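Local coordinates for flagellar protein FlgA (Thermotoga maritima, PDB 3FRN), which is probably a periplasmic chaperone that assists formation of the P-ring of the flagellar basal body, at residues A[114-117]-A[121-124]; A[78-83]-A[90-95]; A[19-22]-A[26-29]; A[176-179]-A[183-186]; A[257-260]-A[264-267]. One frame throughout, in Å; residues are numbered along the deposited sequence.

Contact 1: A[114-117]-A[121-124]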
loop_
_atom_site.group_PDB
_atom_site.type_symbol
_atom_site.label_atom_id
_atom_site.label_comp_id
_atom_site.label_asym_id
_atom_site.label_seq_id
_atom_site.Cartn_x
_atom_site.Cartn_y
_atom_site.Cartn_z
ATOM N N VAL A 114 6.693 0.331 -19.856
ATOM C CA VAL A 114 6.549 -0.345 -18.561
ATOM C C VAL A 114 5.526 -1.482 -18.629
ATOM O O VAL A 114 4.385 -1.276 -19.080
ATOM C CB VAL A 114 6.160 0.657 -17.445
ATOM C CG1 VAL A 114 5.793 -0.065 -16.159
ATOM C CG2 VAL A 114 7.285 1.623 -17.193
ATOM N N THR A 115 5.941 -2.681 -18.178
ATOM C CA THR A 115 5.028 -3.838 -18.175
ATOM C C THR A 115 5.016 -4.489 -16.794
ATOM O O THR A 115 6.040 -4.528 -16.109
ATOM C CB THR A 115 5.466 -4.898 -19.219
ATOM O OG1 THR A 115 5.989 -4.182 -20.367
ATOM C CG2 THR A 115 4.297 -5.831 -19.637
ATOM N N LYS A 116 3.855 -4.998 -16.392
ATOM C CA LYS A 116 3.698 -5.686 -15.112
ATOM C C LYS A 116 4.307 -7.077 -15.168
ATOM O O LYS A 116 3.976 -7.870 -16.053
ATOM C CB LYS A 116 2.210 -5.771 -14.741
ATOM C CG LYS A 116 1.914 -6.466 -13.416
ATOM C CD LYS A 116 0.491 -6.183 -12.946
ATOM C CE LYS A 116 0.104 -7.047 -11.749
ATOM N NZ LYS A 116 -0.317 -8.436 -12.141
ATOM N N ILE A 117 5.200 -7.371 -14.228
ATOM C CA ILE A 117 5.770 -8.711 -14.123
ATOM C C ILE A 117 4.897 -9.542 -13.191
ATOM O O ILE A 117 4.419 -10.615 -13.561
ATOM C CB ILE A 117 7.241 -8.683 -13.638
ATOM C CG1 ILE A 117 8.117 -7.910 -14.629
ATOM C CG2 ILE A 117 7.784 -10.095 -13.447
ATOM C CD1 ILE A 117 8.005 -8.391 -16.072
ATOM N N LEU A 121 5.685 -5.393 -9.063
ATOM C CA LEU A 121 6.926 -5.548 -9.808
ATOM C C LEU A 121 6.710 -5.207 -11.285
ATOM O O LEU A 121 5.887 -5.820 -11.968
ATOM C CB LEU A 121 7.436 -6.981 -9.655
ATOM C CG LEU A 121 8.787 -7.368 -10.258
ATOM C CD1 LEU A 121 9.911 -6.680 -9.553
ATOM C CD2 LEU A 121 8.967 -8.883 -10.171
ATOM N N PHE A 122 7.446 -4.212 -11.769
ATOM C CA PHE A 122 7.285 -3.759 -13.140
ATOM C C PHE A 122 8.613 -3.755 -13.880
ATOM O O PHE A 122 9.652 -3.448 -13.288
ATOM C CB PHE A 122 6.638 -2.365 -13.168
ATOM C CG PHE A 122 5.188 -2.370 -12.769
ATOM C CD1 PHE A 122 4.188 -2.466 -13.733
ATOM C CD2 PHE A 122 4.818 -2.292 -11.429
ATOM C CE1 PHE A 122 2.840 -2.486 -13.369
ATOM C CE2 PHE A 122 3.472 -2.316 -11.055
ATOM C CZ PHE A 122 2.487 -2.412 -12.026
ATOM N N SER A 123 8.574 -4.134 -15.162
ATOM C CA SER A 123 9.746 -4.045 -16.027
ATOM C C SER A 123 9.732 -2.733 -16.785
ATOM O O SER A 123 8.889 -2.525 -17.653
ATOM C CB SER A 123 9.802 -5.210 -17.018
ATOM O OG SER A 123 10.569 -6.288 -16.506
ATOM N N VAL A 124 10.673 -1.856 -16.459
ATOM C CA VAL A 124 10.791 -0.580 -17.136
ATOM C C VAL A 124 11.869 -0.653 -18.208
ATOM O O VAL A 124 13.081 -0.670 -17.915
ATOM C CB VAL A 124 11.145 0.558 -16.146
ATOM C CG1 VAL A 124 11.215 1.874 -16.881
ATOM C CG2 VAL A 124 10.121 0.629 -15.012
HETATM O O HOH W 1 8.265 -3.245 -20.257
#
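The ring of Phe-122 meets strand 114-117 obliquely: CD1 lies 3.5 Å from CA of Lys-116, CE1 touches CB of the same lysine, and CG1 of Val-114 reaches CD1 from two residues earlier in the strand. These residues face each other across a beta hairpin of the HotDog-like domain, antiparallel strands whose short axes run at 146° to one another. A chi1 of -71° puts CG of Phe-122 opposite its carbonyl carbon, which brings the ring against Val-114 and Lys-116. Val-114 and Val-124, a non-hydrogen-bonded pair, lie side by side on the same face as Phe-122. This face is covered by helix 74-87, with Val-124 on Val-79 and Phe-122 on Ala-87. The aliphatic root of Lys-116 serves the ring, while its chain, extended as far as CE and then bent, carries the amine away from the partner strand.

Thr-115 and Ser-123 form the hydrogen-bonded pair, N of Thr-115 giving to O of Ser-123 at 3.0 Å and N of Ser-123 returning to O of Thr-115 at 2.7 Å. Toward the turn, N of Ile-117 adds a bond to O of Leu-121. A water beside OG1 of Thr-115 donates to O of Ser-123 at 2.8 Å.

Contact 2: A[78-83]-A[90-95]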
loop_
_atom_site.group_PDB
_atom_site.type_symbol
_atom_site.label_atom_id
_atom_site.label_comp_id
_atom_site.label_asym_id
_atom_site.label_seq_id
_atom_site.Cartn_x
_atom_site.Cartn_y
_atom_site.Cartn_z
ATOM N N ALA A 78 10.678 10.873 -15.567
ATOM C CA ALA A 78 10.027 10.323 -16.753
ATOM C C ALA A 78 9.688 8.842 -16.572
ATOM O O ALA A 78 8.676 8.353 -17.083
ATOM C CB ALA A 78 10.889 10.546 -17.988
ATOM N N VAL A 79 10.533 8.145 -15.827
ATOM C CA VAL A 79 10.283 6.757 -15.448
ATOM C C VAL A 79 9.098 6.673 -14.466
ATOM O O VAL A 79 8.143 5.939 -14.723
ATOM C CB VAL A 79 11.576 6.066 -14.924
ATOM C CG1 VAL A 79 11.275 4.756 -14.173
ATOM C CG2 VAL A 79 12.527 5.806 -16.084
ATOM N N PHE A 80 9.138 7.459 -13.388
ATOM C CA PHE A 80 8.062 7.487 -12.384
ATOM C C PHE A 80 6.694 7.892 -12.941
ATOM O O PHE A 80 5.667 7.300 -12.572
ATOM C CB PHE A 80 8.437 8.384 -11.197
ATOM C CG PHE A 80 9.204 7.668 -10.102
ATOM C CD1 PHE A 80 10.453 7.105 -10.352
ATOM C CD2 PHE A 80 8.678 7.574 -8.820
ATOM C CE1 PHE A 80 11.163 6.450 -9.349
ATOM C CE2 PHE A 80 9.380 6.920 -7.811
ATOM C CZ PHE A 80 10.630 6.362 -8.079
ATOM N N GLU A 81 6.677 8.905 -13.809
ATOM C CA GLU A 81 5.450 9.284 -14.499
ATOM C C GLU A 81 4.868 8.102 -15.273
ATOM O O GLU A 81 3.657 7.872 -15.251
ATOM C CB GLU A 81 5.682 10.485 -15.430
ATOM C CG GLU A 81 5.703 11.836 -14.715
ATOM C CD GLU A 81 5.986 13.007 -15.656
ATOM O OE1 GLU A 81 6.756 12.839 -16.632
ATOM O OE2 GLU A 81 5.440 14.106 -15.414
ATOM N N GLU A 82 5.741 7.351 -15.937
ATOM C CA GLU A 82 5.349 6.190 -16.731
ATOM C C GLU A 82 4.845 5.017 -15.885
ATOM O O GLU A 82 3.825 4.405 -16.229
ATOM C CB GLU A 82 6.501 5.754 -17.649
ATOM C CG GLU A 82 6.177 4.622 -18.626
ATOM C CD GLU A 82 4.970 4.893 -19.494
ATOM O OE1 GLU A 82 4.832 6.039 -19.979
ATOM O OE2 GLU A 82 4.166 3.951 -19.693
ATOM N N ILE A 83 5.549 4.700 -14.795
ATOM C CA ILE A 83 5.084 3.664 -13.864
ATOM C C ILE A 83 3.683 4.030 -13.370
ATOM O O ILE A 83 2.757 3.212 -13.435
ATOM C CB ILE A 83 6.054 3.455 -12.652
ATOM C CG1 ILE A 83 7.394 2.887 -13.105
ATOM C CG2 ILE A 83 5.455 2.490 -11.650
ATOM C CD1 ILE A 83 8.553 3.045 -12.057
ATOM N N LYS A 90 -0.042 6.483 -7.464
ATOM C CA LYS A 90 0.661 7.759 -7.285
ATOM C C LYS A 90 1.342 7.785 -5.906
ATOM O O LYS A 90 1.044 6.937 -5.061
ATOM C CB LYS A 90 -0.300 8.951 -7.473
ATOM C CG LYS A 90 -0.944 9.521 -6.198
ATOM C CD LYS A 90 -2.034 8.627 -5.614
ATOM C CE LYS A 90 -2.421 9.100 -4.221
ATOM N NZ LYS A 90 -3.252 8.098 -3.504
ATOM N N ASP A 91 2.251 8.744 -5.695
ATOM C CA ASP A 91 2.951 8.948 -4.409
ATOM C C ASP A 91 3.638 7.687 -3.877
ATOM O O ASP A 91 3.566 7.381 -2.684
ATOM C CB ASP A 91 2.005 9.524 -3.340
ATOM C CG ASP A 91 2.052 11.045 -3.257
ATOM O OD1 ASP A 91 2.789 11.686 -4.041
ATOM O OD2 ASP A 91 1.347 11.602 -2.386
ATOM N N PHE A 92 4.302 6.963 -4.771
ATOM C CA PHE A 92 4.919 5.692 -4.426
ATOM C C PHE A 92 6.440 5.800 -4.451
ATOM O O PHE A 92 6.999 6.732 -5.042
ATOM C CB PHE A 92 4.437 4.585 -5.380
ATOM C CG PHE A 92 4.689 4.877 -6.851
ATOM C CD1 PHE A 92 3.693 5.438 -7.643
ATOM C CD2 PHE A 92 5.919 4.572 -7.445
ATOM C CE1 PHE A 92 3.920 5.707 -8.998
ATOM C CE2 PHE A 92 6.152 4.840 -8.796
ATOM C CZ PHE A 92 5.145 5.410 -9.570
ATOM N N GLU A 93 7.103 4.852 -3.794
ATOM C CA GLU A 93 8.535 4.677 -3.947
ATOM C C GLU A 93 8.748 3.515 -4.907
ATOM O O GLU A 93 7.958 2.566 -4.912
ATOM C CB GLU A 93 9.196 4.361 -2.610
ATOM C CG GLU A 93 9.384 5.557 -1.687
ATOM C CD GLU A 93 10.307 5.256 -0.503
ATOM O OE1 GLU A 93 11.286 6.010 -0.313
ATOM O OE2 GLU A 93 10.067 4.269 0.236
ATOM N N ALA A 94 9.799 3.604 -5.725
ATOM C CA ALA A 94 10.247 2.479 -6.557
ATOM C C ALA A 94 11.760 2.243 -6.432
ATOM O O ALA A 94 12.552 3.184 -6.341
ATOM C CB ALA A 94 9.835 2.669 -8.021
ATOM N N PHE A 95 12.135 0.970 -6.406
ATOM C CA PHE A 95 13.508 0.540 -6.215
ATOM C C PHE A 95 13.825 -0.429 -7.333
ATOM O O PHE A 95 13.073 -1.383 -7.551
ATOM C CB PHE A 95 13.663 -0.210 -4.876
ATOM C CG PHE A 95 13.478 0.655 -3.674
ATOM C CD1 PHE A 95 14.523 1.436 -3.200
ATOM C CD2 PHE A 95 12.255 0.697 -3.013
ATOM C CE1 PHE A 95 14.349 2.251 -2.088
ATOM C CE2 PHE A 95 12.075 1.513 -1.908
ATOM C CZ PHE A 95 13.125 2.295 -1.445
#
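Phe-92 and Phe-80 meet because of how each leaves its backbone: chi1 of 57° sets CG of Phe-92 between its own N and carbonyl carbon and swings the ring back toward the helix, while chi1 of -88° leaves CG of Phe-80 roughly opposite its carbonyl carbon and carries that ring out to the loop and strand. The two rings are almost parallel, 7° between planes, yet their centroids are 5.4 Å apart. They have slid past each other so far that they barely overlap, and the touch is at neighbouring rims, CD2 of Phe-80 to CE2 of Phe-92 at 3.7 Å. Each ring also takes a carbonyl oxygen at its edge: O of Phe-92 lies near the plane of the Phe-80 ring, and O of Phe-80 sits 3.6 Å from CZ of Phe-92.

One turn along the helix, Ile-83 sends CG2 obliquely against the Phe-92 ring, 3.6 Å from CZ. The far end of Phe-80, its CZ, rests on CB of Ala-94 at 3.8 Å. A serine in place of Phe-80 would probably leave the Phe-92 ring without its aromatic neighbour and open a gap beside the methyl of Ala-94.

This is helix-on-sheet packing of the HotDog-like domain, made by side chains across the junction where helix 74-87 gives way to strand 93-101. Lys-76, a turn earlier, makes a cation-pi contact with Phe-80. Deeper in, Ile-83 and Ala-94 pack on Leu-139 and Met-137 of strand 132-148, while Val-79 reaches Leu-126 of strand 121-127.

Contact 3: A[19-22]-A[26-29]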
loop_
_atom_site.group_PDB
_atom_site.type_symbol
_atom_site.label_atom_id
_atom_site.label_comp_id
_atom_site.label_asym_id
_atom_site.label_seq_id
_atom_site.Cartn_x
_atom_site.Cartn_y
_atom_site.Cartn_z
ATOM N N PHE A 19 29.644 -3.168 -8.934
ATOM C CA PHE A 19 30.334 -4.420 -8.676
ATOM C C PHE A 19 30.180 -4.798 -7.217
ATOM O O PHE A 19 30.027 -3.929 -6.362
ATOM C CB PHE A 19 31.824 -4.290 -8.993
ATOM C CG PHE A 19 32.121 -3.980 -10.431
ATOM C CD1 PHE A 19 32.155 -4.991 -11.380
ATOM C CD2 PHE A 19 32.394 -2.679 -10.830
ATOM C CE1 PHE A 19 32.442 -4.711 -12.708
ATOM C CE2 PHE A 19 32.689 -2.391 -12.155
ATOM C CZ PHE A 19 32.712 -3.410 -13.095
ATOM N N LEU A 20 30.251 -6.100 -6.944
ATOM C CA LEU A 20 30.159 -6.643 -5.589
ATOM C C LEU A 20 31.019 -5.899 -4.555
ATOM O O LEU A 20 30.548 -5.626 -3.452
ATOM C CB LEU A 20 30.515 -8.133 -5.601
ATOM C CG LEU A 20 30.410 -8.926 -4.299
ATOM C CD1 LEU A 20 28.974 -8.972 -3.791
ATOM C CD2 LEU A 20 30.950 -10.321 -4.520
ATOM N N ASP A 21 32.256 -5.558 -4.921
ATOM C CA ASP A 21 33.174 -4.814 -4.047
ATOM C C ASP A 21 32.579 -3.515 -3.504
ATOM O O ASP A 21 32.914 -3.092 -2.392
ATOM C CB ASP A 21 34.482 -4.496 -4.776
ATOM C CG ASP A 21 35.539 -3.894 -3.854
ATOM O OD1 ASP A 21 36.047 -2.798 -4.175
ATOM O OD2 ASP A 21 35.854 -4.504 -2.806
ATOM N N ASP A 22 31.706 -2.892 -4.297
ATOM C CA ASP A 22 31.045 -1.639 -3.928
ATOM C C ASP A 22 30.070 -1.800 -2.761
ATOM O O ASP A 22 29.898 -0.873 -1.967
ATOM C CB ASP A 22 30.308 -1.036 -5.133
ATOM C CG ASP A 22 31.238 -0.705 -6.288
ATOM O OD1 ASP A 22 32.383 -0.281 -6.025
ATOM O OD2 ASP A 22 30.822 -0.860 -7.458
ATOM N N GLU A 26 34.470 -5.758 3.179
ATOM C CA GLU A 26 35.813 -6.232 2.829
ATOM C C GLU A 26 36.119 -6.064 1.338
ATOM O O GLU A 26 35.209 -6.017 0.508
ATOM C CB GLU A 26 36.023 -7.691 3.260
ATOM C CG GLU A 26 34.885 -8.637 2.896
ATOM C CD GLU A 26 33.959 -8.914 4.067
ATOM O OE1 GLU A 26 32.879 -8.292 4.140
ATOM O OE2 GLU A 26 34.319 -9.750 4.924
ATOM N N LYS A 27 37.408 -5.971 1.012
ATOM C CA LYS A 27 37.862 -5.826 -0.371
ATOM C C LYS A 27 37.760 -7.137 -1.140
ATOM O O LYS A 27 38.375 -8.138 -0.772
ATOM C CB LYS A 27 39.310 -5.311 -0.425
ATOM C CG LYS A 27 39.506 -3.834 -0.080
ATOM C CD LYS A 27 39.206 -2.906 -1.257
ATOM C CE LYS A 27 37.831 -2.258 -1.138
ATOM N NZ LYS A 27 37.637 -1.176 -2.140
ATOM N N VAL A 28 36.968 -7.124 -2.207
ATOM C CA VAL A 28 36.855 -8.267 -3.105
ATOM C C VAL A 28 37.207 -7.807 -4.517
ATOM O O VAL A 28 36.856 -6.697 -4.921
ATOM C CB VAL A 28 35.423 -8.866 -3.117
ATOM C CG1 VAL A 28 35.450 -10.308 -3.637
ATOM C CG2 VAL A 28 34.772 -8.798 -1.730
ATOM N N GLU A 29 37.918 -8.648 -5.259
ATOM C CA GLU A 29 38.146 -8.376 -6.672
ATOM C C GLU A 29 37.110 -9.126 -7.506
ATOM O O GLU A 29 36.978 -10.346 -7.402
ATOM C CB GLU A 29 39.589 -8.704 -7.104
ATOM C CG GLU A 29 40.145 -10.068 -6.668
ATOM C CD GLU A 29 40.899 -10.018 -5.344
ATOM O OE1 GLU A 29 42.149 -10.092 -5.360
ATOM O OE2 GLU A 29 40.242 -9.904 -4.287
#
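Asp-21 is gripped through both carboxylate oxygens, each by a different kind of donor from 26-29. OD2 accepts the backbone N-H of Val-28 at 2.9 Å in a nearly straight bond of 165°, the donor coming from above the carboxylate plane. OD1 turns its syn lone pair to NZ of Lys-27, a salt bridge of 3.0 Å. A chi1 of -172° turns CG away from the aspartate's own N and across to the facing chain, and two grips on one flat group should limit its rotation. Packing is close here: OD2 also lies 3.2 Å from O of Val-28, two acceptors with no bond between them.

The contact ties the 3-10 turn begun by 20-22 to the irregular chain after it, in the FlgA N-terminal domain-like region. An asparagine in place of Asp-21 would probably leave the Lys-27 ammonium without its counter-charge.

Lys-27 forms the looser, solvent-exposed side. Its arm heads away from 19-22 at first, then bends at chi2 and chi3 so that NZ comes back to the side of OD1 that faces OD2. On the inner side Val-28 and Leu-20 both pack on Leu-5 of strand 4-6, and OE1 of Glu-26 accepts from the backbone N of Thr-6.

Contact 4: A[176-179]-A[183-186]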
loop_
_atom_site.group_PDB
_atom_site.type_symbol
_atom_site.label_atom_id
_atom_site.label_comp_id
_atom_site.label_asym_id
_atom_site.label_seq_id
_atom_site.Cartn_x
_atom_site.Cartn_y
_atom_site.Cartn_z
ATOM N N GLU A 176 -8.571 -1.837 1.433
ATOM C CA GLU A 176 -8.200 -0.441 1.616
ATOM C C GLU A 176 -8.031 -0.128 3.110
ATOM O O GLU A 176 -8.981 -0.222 3.880
ATOM C CB GLU A 176 -9.275 0.451 0.984
ATOM C CG GLU A 176 -9.012 1.950 1.030
ATOM C CD GLU A 176 -10.234 2.771 0.615
ATOM O OE1 GLU A 176 -11.351 2.487 1.114
ATOM O OE2 GLU A 176 -10.079 3.704 -0.210
ATOM N N PRO A 177 -6.815 0.254 3.528
ATOM C CA PRO A 177 -6.575 0.551 4.939
ATOM C C PRO A 177 -7.061 1.943 5.362
ATOM O O PRO A 177 -7.543 2.722 4.528
ATOM C CB PRO A 177 -5.054 0.471 5.051
ATOM C CG PRO A 177 -4.557 0.858 3.687
ATOM C CD PRO A 177 -5.606 0.424 2.700
ATOM N N PHE A 178 -6.935 2.242 6.652
ATOM C CA PHE A 178 -7.255 3.568 7.192
ATOM C C PHE A 178 -5.984 4.275 7.643
ATOM O O PHE A 178 -5.069 3.643 8.152
ATOM C CB PHE A 178 -8.227 3.459 8.372
ATOM C CG PHE A 178 -9.555 2.858 8.012
ATOM C CD1 PHE A 178 -10.551 3.635 7.452
ATOM C CD2 PHE A 178 -9.801 1.509 8.236
ATOM C CE1 PHE A 178 -11.773 3.080 7.118
ATOM C CE2 PHE A 178 -11.016 0.944 7.898
ATOM C CZ PHE A 178 -12.001 1.727 7.347
ATOM N N PHE A 179 -5.937 5.587 7.467
ATOM C CA PHE A 179 -4.704 6.336 7.714
ATOM C C PHE A 179 -4.833 7.250 8.924
ATOM O O PHE A 179 -3.941 8.044 9.222
ATOM C CB PHE A 179 -4.302 7.116 6.453
ATOM C CG PHE A 179 -4.266 6.264 5.211
ATOM C CD1 PHE A 179 -3.189 5.423 4.962
ATOM C CD2 PHE A 179 -5.319 6.279 4.310
ATOM C CE1 PHE A 179 -3.159 4.625 3.828
ATOM C CE2 PHE A 179 -5.294 5.479 3.175
ATOM C CZ PHE A 179 -4.213 4.651 2.936
ATOM N N GLU A 183 -10.861 8.129 11.144
ATOM C CA GLU A 183 -11.588 7.499 10.044
ATOM C C GLU A 183 -12.354 6.255 10.488
ATOM O O GLU A 183 -13.329 5.867 9.847
ATOM C CB GLU A 183 -10.635 7.110 8.916
ATOM C CG GLU A 183 -9.959 8.267 8.218
ATOM C CD GLU A 183 -8.858 7.816 7.262
ATOM O OE1 GLU A 183 -7.883 8.572 7.083
ATOM O OE2 GLU A 183 -8.962 6.708 6.691
ATOM N N VAL A 184 -11.910 5.632 11.578
ATOM C CA VAL A 184 -12.464 4.345 12.005
ATOM C C VAL A 184 -13.309 4.392 13.282
ATOM O O VAL A 184 -14.153 3.522 13.487
ATOM C CB VAL A 184 -11.369 3.281 12.199
ATOM C CG1 VAL A 184 -11.828 1.964 11.623
ATOM C CG2 VAL A 184 -10.086 3.705 11.529
ATOM N N VAL A 185 -13.077 5.378 14.150
ATOM C CA VAL A 185 -13.858 5.473 15.393
ATOM C C VAL A 185 -15.339 5.728 15.118
ATOM O O VAL A 185 -15.694 6.621 14.343
ATOM C CB VAL A 185 -13.310 6.524 16.401
ATOM C CG1 VAL A 185 -12.084 5.982 17.101
ATOM C CG2 VAL A 185 -13.021 7.869 15.720
ATOM N N GLY A 186 -16.187 4.926 15.753
ATOM C CA GLY A 186 -17.617 4.989 15.523
ATOM C C GLY A 186 -18.093 3.898 14.586
ATOM O O GLY A 186 -19.289 3.609 14.529
#
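Phe-178 and Glu-183 approach to 6.5 Å between CA atoms, the irregular chain at 176-179, extended as far as Phe-178, lying beside the weakly bonded helical turn at 183-184 without strand pairing. These two residues take similar shares of the contact, and Val-184 less. Val-184 covers one face of the Phe-178 ring: CG1 stands over it 4.1 Å from the centroid and 18° off the normal, a CH-pi contact set toward the rim, while CG2 touches the root of the ring at CG, 3.7 Å away.

Glu-183 comes in at the edge instead. Its OE2 lies in the ring plane 3.5 Å from CD1 of Phe-178, where the slightly positive C-H rim would suit a carboxylate oxygen. With CG opposite its carbonyl carbon (chi1 -65°) and the chain extended beyond, the glutamate reaches past the phenylalanine to the backbone, and the same OE2 takes a weak hydrogen bond from N of Phe-179 at 3.3 Å. Ring and carboxylate planes are turned 64° from one another.

The contact folds the loop after strand 163-169 against helix 181-184 within the SAF domain. Strand 132-148 packs against it: Val-146 meets both Phe-178 and Val-184 and also bonds to the Phe-178 backbone, while Pro-177 packs on Val-145. Leu-199 adds to the apolar surroundings of Val-184.

Contact 5: A[257-260]-A[264-267]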
loop_
_atom_site.group_PDB
_atom_site.type_symbol
_atom_site.label_atom_id
_atom_site.label_comp_id
_atom_site.label_asym_id
_atom_site.label_seq_id
_atom_site.Cartn_x
_atom_site.Cartn_y
_atom_site.Cartn_z
ATOM N N ARG A 257 -39.945 4.661 5.985
ATOM C CA ARG A 257 -38.611 4.917 5.463
ATOM C C ARG A 257 -37.856 5.871 6.370
ATOM O O ARG A 257 -38.412 6.868 6.857
ATOM C CB ARG A 257 -38.663 5.461 4.032
ATOM C CG ARG A 257 -39.426 6.767 3.875
ATOM C CD ARG A 257 -39.747 7.102 2.419
ATOM N NE ARG A 257 -38.719 7.925 1.784
ATOM C CZ ARG A 257 -38.895 8.606 0.653
ATOM N NH1 ARG A 257 -37.902 9.327 0.150
ATOM N NH2 ARG A 257 -40.065 8.578 0.023
ATOM N N VAL A 258 -36.591 5.554 6.619
ATOM C CA VAL A 258 -35.711 6.468 7.330
ATOM C C VAL A 258 -35.420 7.655 6.423
ATOM O O VAL A 258 -34.941 7.501 5.290
ATOM C CB VAL A 258 -34.405 5.781 7.726
ATOM C CG1 VAL A 258 -33.483 6.745 8.481
ATOM C CG2 VAL A 258 -34.698 4.532 8.547
ATOM N N GLU A 259 -35.745 8.841 6.920
ATOM C CA GLU A 259 -35.511 10.052 6.176
ATOM C C GLU A 259 -34.475 10.906 6.888
ATOM O O GLU A 259 -34.247 10.754 8.099
ATOM C CB GLU A 259 -36.813 10.838 5.973
ATOM C CG GLU A 259 -37.871 10.085 5.178
ATOM C CD GLU A 259 -38.628 10.974 4.208
ATOM O OE1 GLU A 259 -38.726 12.194 4.456
ATOM O OE2 GLU A 259 -39.127 10.451 3.190
ATOM N N ARG A 260 -33.844 11.805 6.140
ATOM C CA ARG A 260 -33.070 12.888 6.734
ATOM C C ARG A 260 -33.751 13.430 7.986
ATOM O O ARG A 260 -34.866 13.946 7.923
ATOM C CB ARG A 260 -32.858 14.015 5.720
ATOM C CG ARG A 260 -31.983 15.149 6.226
ATOM C CD ARG A 260 -31.769 16.204 5.153
ATOM N NE ARG A 260 -33.032 16.689 4.605
ATOM C CZ ARG A 260 -33.128 17.535 3.584
ATOM N NH1 ARG A 260 -34.320 17.924 3.152
ATOM N NH2 ARG A 260 -32.032 17.992 2.995
ATOM N N LEU A 264 -38.946 8.953 10.656
ATOM C CA LEU A 264 -39.583 7.955 9.808
ATOM C C LEU A 264 -40.683 8.617 9.011
ATOM O O LEU A 264 -41.377 9.503 9.502
ATOM C CB LEU A 264 -40.186 6.809 10.619
ATOM C CG LEU A 264 -39.372 5.555 10.941
ATOM C CD1 LEU A 264 -40.304 4.358 10.980
ATOM C CD2 LEU A 264 -38.245 5.310 9.937
ATOM N N ARG A 265 -40.829 8.196 7.767
ATOM C CA ARG A 265 -41.994 8.555 6.989
ATOM C C ARG A 265 -42.802 7.297 6.784
ATOM O O ARG A 265 -42.355 6.368 6.118
ATOM C CB ARG A 265 -41.594 9.147 5.647
ATOM C CG ARG A 265 -42.773 9.484 4.757
ATOM C CD ARG A 265 -42.636 10.902 4.249
ATOM N NE ARG A 265 -42.392 11.828 5.354
ATOM C CZ ARG A 265 -41.915 13.059 5.214
ATOM N NH1 ARG A 265 -41.624 13.534 4.007
ATOM N NH2 ARG A 265 -41.726 13.814 6.285
ATOM N N ILE A 266 -43.990 7.266 7.372
ATOM C CA ILE A 266 -44.864 6.108 7.247
ATOM C C ILE A 266 -45.573 6.073 5.886
ATOM O O ILE A 266 -46.298 7.003 5.515
ATOM C CB ILE A 266 -45.827 6.001 8.435
ATOM C CG1 ILE A 266 -45.014 5.689 9.698
ATOM C CG2 ILE A 266 -46.877 4.921 8.184
ATOM C CD1 ILE A 266 -45.683 6.063 10.992
ATOM N N LEU A 267 -45.318 4.990 5.149
ATOM C CA LEU A 267 -45.809 4.797 3.787
ATOM C C LEU A 267 -47.311 4.515 3.773
ATOM O O LEU A 267 -47.783 3.608 4.469
ATOM C CB LEU A 267 -45.051 3.647 3.113
ATOM C CG LEU A 267 -43.532 3.524 3.304
ATOM C CD1 LEU A 267 -43.043 2.205 2.721
ATOM C CD2 LEU A 267 -42.756 4.700 2.701
#
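OE1 of Glu-259 sits over one face of the Arg-265 guanidinium, 3.2 Å from NH1. It stands well out of the guanidinium plane, so this salt bridge works by charge with no N-H aimed at the oxygen. The other carboxylate oxygen, OE2, pairs in the same way with NE of Arg-257 at 2.9 Å. One glutamate thus lies between two arginines, and its single charge is probably shared by both guanidinium groups, whose NE atoms stand 6.4 Å apart. A chi1 of 60° on Arg-257 lays its chain beside Arg-265, CG against CB of Arg-265 at 3.7 Å, and the bend at chi3 (-92°) turns NE toward OE2 of Glu-259. CD of Arg-257 also meets CD2 of Leu-267.

The network lies on one face of the beta hairpin of strands 253-259 and 263-266, in the P-ring chaperone family region. Arg-257 and Arg-265 form a hydrogen-bonded pair, with N of Arg-257 bonded to O of Arg-265 at 3.0 Å and N of Arg-265 to O of Arg-257 at 2.9 Å.

Val-258 and Leu-264 occupy the other face, with CG2 of Val-258 3.9 Å from CD2 of Leu-264. Val-243 of strand 242-246 packs on Val-258, and Ala-218 of strand 215-219 on Leu-264.

Contacts 1 and 2 belong together in one HotDog-like domain: their centres are 11 Å apart, and Val-114 of the hairpin packs on Glu-82 of the helix. Both are partly buried, contact 1 with its valine and phenylalanine face inward and the other largely exposed. Contacts 4 and 5, also partly buried, share the P-ring chaperone range without touching. Contact 3 is the surface member, held by charge and a backbone bond, its centre about 76 Å from that of contact 5. Contacts 1 and 5 are both antiparallel hairpins, but contact 5 bears a salt-bridge network where contact 1 has a water. Contacts 2 and 4 rest on phenylalanine rings, paired with another ring in one and met by valine and glutamate in the other.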